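Local coordinates for protein AFP (Microbacterium arborescens, PDB 2YJK) that probably binds and stores ferric iron as a Dps-family member of the ferritin fold, assembling into a twelve-subunit shell, at residues C[93-101]-C[109-117]. Residues are numbered along the deposited sequence; the frame is centred on the assembly and turned at random.
Sequences KTSTAVPAG and IKAIVSDID
Asp115 meets the loop 93-101 with both carboxylate oxygens, each through its syn lone pair. OD2 of Asp115 accepts from OG1 of Thr96 at 2.6 Å, a short bond whose proton comes from the threonine. OD1 of Asp115 takes the backbone N-H of Ala97, with N to OD1 3.1 Å and a nearly straight 170° at the hydrogen. One carboxylate thus grips a hydroxyl and the amide that follows it, a bidentate pair of hydrogen bonds. Thr96 has its OG1 anti to the backbone N (chi1 -175°), which turns the hydroxyl to the helix and lets it also accept from the N-H of Val98, N to OG1 2.9 Å at 165°. That second bond makes an ST turn, and the hydroxyl is used both ways, donating to the aspartate and accepting from the chain two residues on.

One helical turn earlier, CB of Ala111 lies against the backbone of Ala97 and Val98, 3.5 Å from O of Ala97 and 3.6 Å from CA of Val98, and the small methyl lets the backbones come near, the CA atoms of Ala97 and Ala111 being 4.9 Å apart. Val98 lies alongside Ile112, its CG2 3.7 Å from CD1 of that residue, forming a buried apolar patch beside these bonds. Beyond it, O of Pro99 accepts a hydrogen bond from NE2 of Gln41 on helix 15-45, and Thr96 packs on Arg86 of a second subunit.

With an alanine at Asp115, the Thr96 hydroxyl and the Ala97 amide would probably be left without their acceptor, and the loop held here mainly by apolar contacts. The pairing of a carboxylate with two neutral donors implies that the loop between helix 87-92 and strand 103-104 is held to helix 105-130 by hydrogen bonding beside a small apolar patch, without a countercharge from either segment.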
# COMPACT_ATOMS: atom_id res chain seq x y z
N LYS C 93 11.03 34.30 -21.62
CA LYS C 93 11.18 34.89 -20.29
C LYS C 93 12.27 34.20 -19.51
O LYS C 93 12.45 34.47 -18.33
CB LYS C 93 9.86 34.85 -19.45
CG LYS C 93 8.68 35.74 -19.95
CD LYS C 93 9.16 37.15 -20.04
CE LYS C 93 8.37 37.98 -21.02
NZ LYS C 93 7.35 38.77 -20.31
N THR C 94 13.02 33.32 -20.14
CA THR C 94 13.78 32.40 -19.34
C THR C 94 15.07 32.03 -20.04
O THR C 94 15.12 32.09 -21.27
CB THR C 94 12.85 31.14 -19.13
OG1 THR C 94 12.71 30.86 -17.76
CG2 THR C 94 13.28 29.98 -19.93
N SER C 95 16.11 31.64 -19.29
CA SER C 95 17.38 31.27 -19.96
C SER C 95 18.11 30.23 -19.13
O SER C 95 17.88 30.15 -17.95
CB SER C 95 18.27 32.52 -20.18
OG SER C 95 18.83 32.95 -18.95
N THR C 96 18.97 29.42 -19.74
CA THR C 96 19.64 28.33 -19.02
C THR C 96 21.14 28.26 -19.28
O THR C 96 21.60 28.57 -20.38
CB THR C 96 18.99 26.90 -19.35
OG1 THR C 96 19.60 25.90 -18.54
CG2 THR C 96 19.17 26.53 -20.83
N ALA C 97 21.90 27.85 -18.28
CA ALA C 97 23.32 27.53 -18.50
C ALA C 97 23.50 26.00 -18.77
O ALA C 97 24.61 25.53 -18.96
CB ALA C 97 24.14 27.93 -17.28
N VAL C 98 22.42 25.21 -18.73
CA VAL C 98 22.59 23.76 -18.89
C VAL C 98 23.17 23.54 -20.30
O VAL C 98 22.62 24.09 -21.25
CB VAL C 98 21.26 22.99 -18.74
CG1 VAL C 98 21.43 21.55 -19.22
CG2 VAL C 98 20.65 23.15 -17.31
N PRO C 99 24.27 22.78 -20.44
CA PRO C 99 24.82 22.58 -21.78
C PRO C 99 23.93 21.79 -22.73
O PRO C 99 23.06 21.02 -22.32
CB PRO C 99 26.11 21.76 -21.53
CG PRO C 99 26.50 22.06 -20.12
CD PRO C 99 25.14 22.20 -19.40
N ALA C 100 24.24 21.95 -24.02
CA ALA C 100 23.48 21.36 -25.12
C ALA C 100 23.62 19.85 -25.16
O ALA C 100 22.75 19.19 -25.69
CB ALA C 100 23.93 21.95 -26.47
N GLY C 101 24.72 19.30 -24.67
CA GLY C 101 24.91 17.84 -24.83
C GLY C 101 25.51 17.24 -23.58
O GLY C 101 25.29 17.75 -22.50
N ILE C 109 25.72 20.27 -12.24
CA ILE C 109 25.23 20.77 -10.95
C ILE C 109 25.42 22.29 -10.99
O ILE C 109 24.50 23.01 -10.61
CB ILE C 109 26.03 20.21 -9.80
CG1 ILE C 109 25.70 18.75 -9.59
CG2 ILE C 109 25.84 21.06 -8.54
CD1 ILE C 109 26.43 18.21 -8.41
N LYS C 110 26.58 22.77 -11.43
CA LYS C 110 26.77 24.24 -11.56
C LYS C 110 25.72 24.90 -12.41
O LYS C 110 25.20 25.96 -12.05
CB LYS C 110 28.17 24.66 -12.08
CG LYS C 110 29.32 24.26 -11.18
CD LYS C 110 30.67 24.50 -11.88
CE LYS C 110 31.83 24.43 -10.86
NZ LYS C 110 33.14 23.95 -11.47
N ALA C 111 25.43 24.31 -13.58
CA ALA C 111 24.43 24.93 -14.49
C ALA C 111 23.06 25.03 -13.76
O ALA C 111 22.37 26.04 -13.89
CB ALA C 111 24.28 24.11 -15.77
N ILE C 112 22.68 23.96 -13.05
CA ILE C 112 21.34 23.90 -12.38
C ILE C 112 21.27 24.83 -11.12
O ILE C 112 20.26 25.47 -10.89
CB ILE C 112 20.95 22.43 -11.98
CG1 ILE C 112 20.68 21.57 -13.23
CG2 ILE C 112 19.75 22.37 -11.01
CD1 ILE C 112 19.48 22.01 -14.01
N VAL C 113 22.36 24.91 -10.35
CA VAL C 113 22.43 25.91 -9.29
C VAL C 113 22.32 27.32 -9.84
O VAL C 113 21.64 28.16 -9.25
CB VAL C 113 23.69 25.72 -8.37
CG1 VAL C 113 23.82 26.84 -7.31
CG2 VAL C 113 23.60 24.38 -7.70
N SER C 114 22.97 27.61 -10.95
CA SER C 114 22.78 28.92 -11.58
C SER C 114 21.29 29.21 -11.89
O SER C 114 20.79 30.30 -11.50
CB SER C 114 23.66 29.02 -12.82
OG SER C 114 23.37 30.19 -13.53
N ASP C 115 20.58 28.26 -12.55
CA ASP C 115 19.14 28.42 -12.85
C ASP C 115 18.34 28.50 -11.48
O ASP C 115 17.48 29.37 -11.28
CB ASP C 115 18.57 27.27 -13.76
CG ASP C 115 19.30 27.12 -15.23
OD1 ASP C 115 20.40 27.76 -15.56
OD2 ASP C 115 18.74 26.28 -16.07
N ILE C 116 18.64 27.65 -10.50
CA ILE C 116 17.99 27.83 -9.18
C ILE C 116 18.21 29.25 -8.52
O ILE C 116 17.31 29.84 -7.93
CB ILE C 116 18.39 26.71 -8.26
CG1 ILE C 116 17.65 25.43 -8.66
CG2 ILE C 116 18.09 27.05 -6.83
CD1 ILE C 116 18.22 24.16 -8.01
N ASP C 117 19.40 29.80 -8.67
CA ASP C 117 19.75 31.07 -8.06
C ASP C 117 18.89 32.15 -8.68
O ASP C 117 18.46 33.04 -7.97
CB ASP C 117 21.24 31.44 -8.26
CG ASP C 117 22.20 30.71 -7.27
OD1 ASP C 117 21.77 30.04 -6.28
OD2 ASP C 117 23.44 30.82 -7.50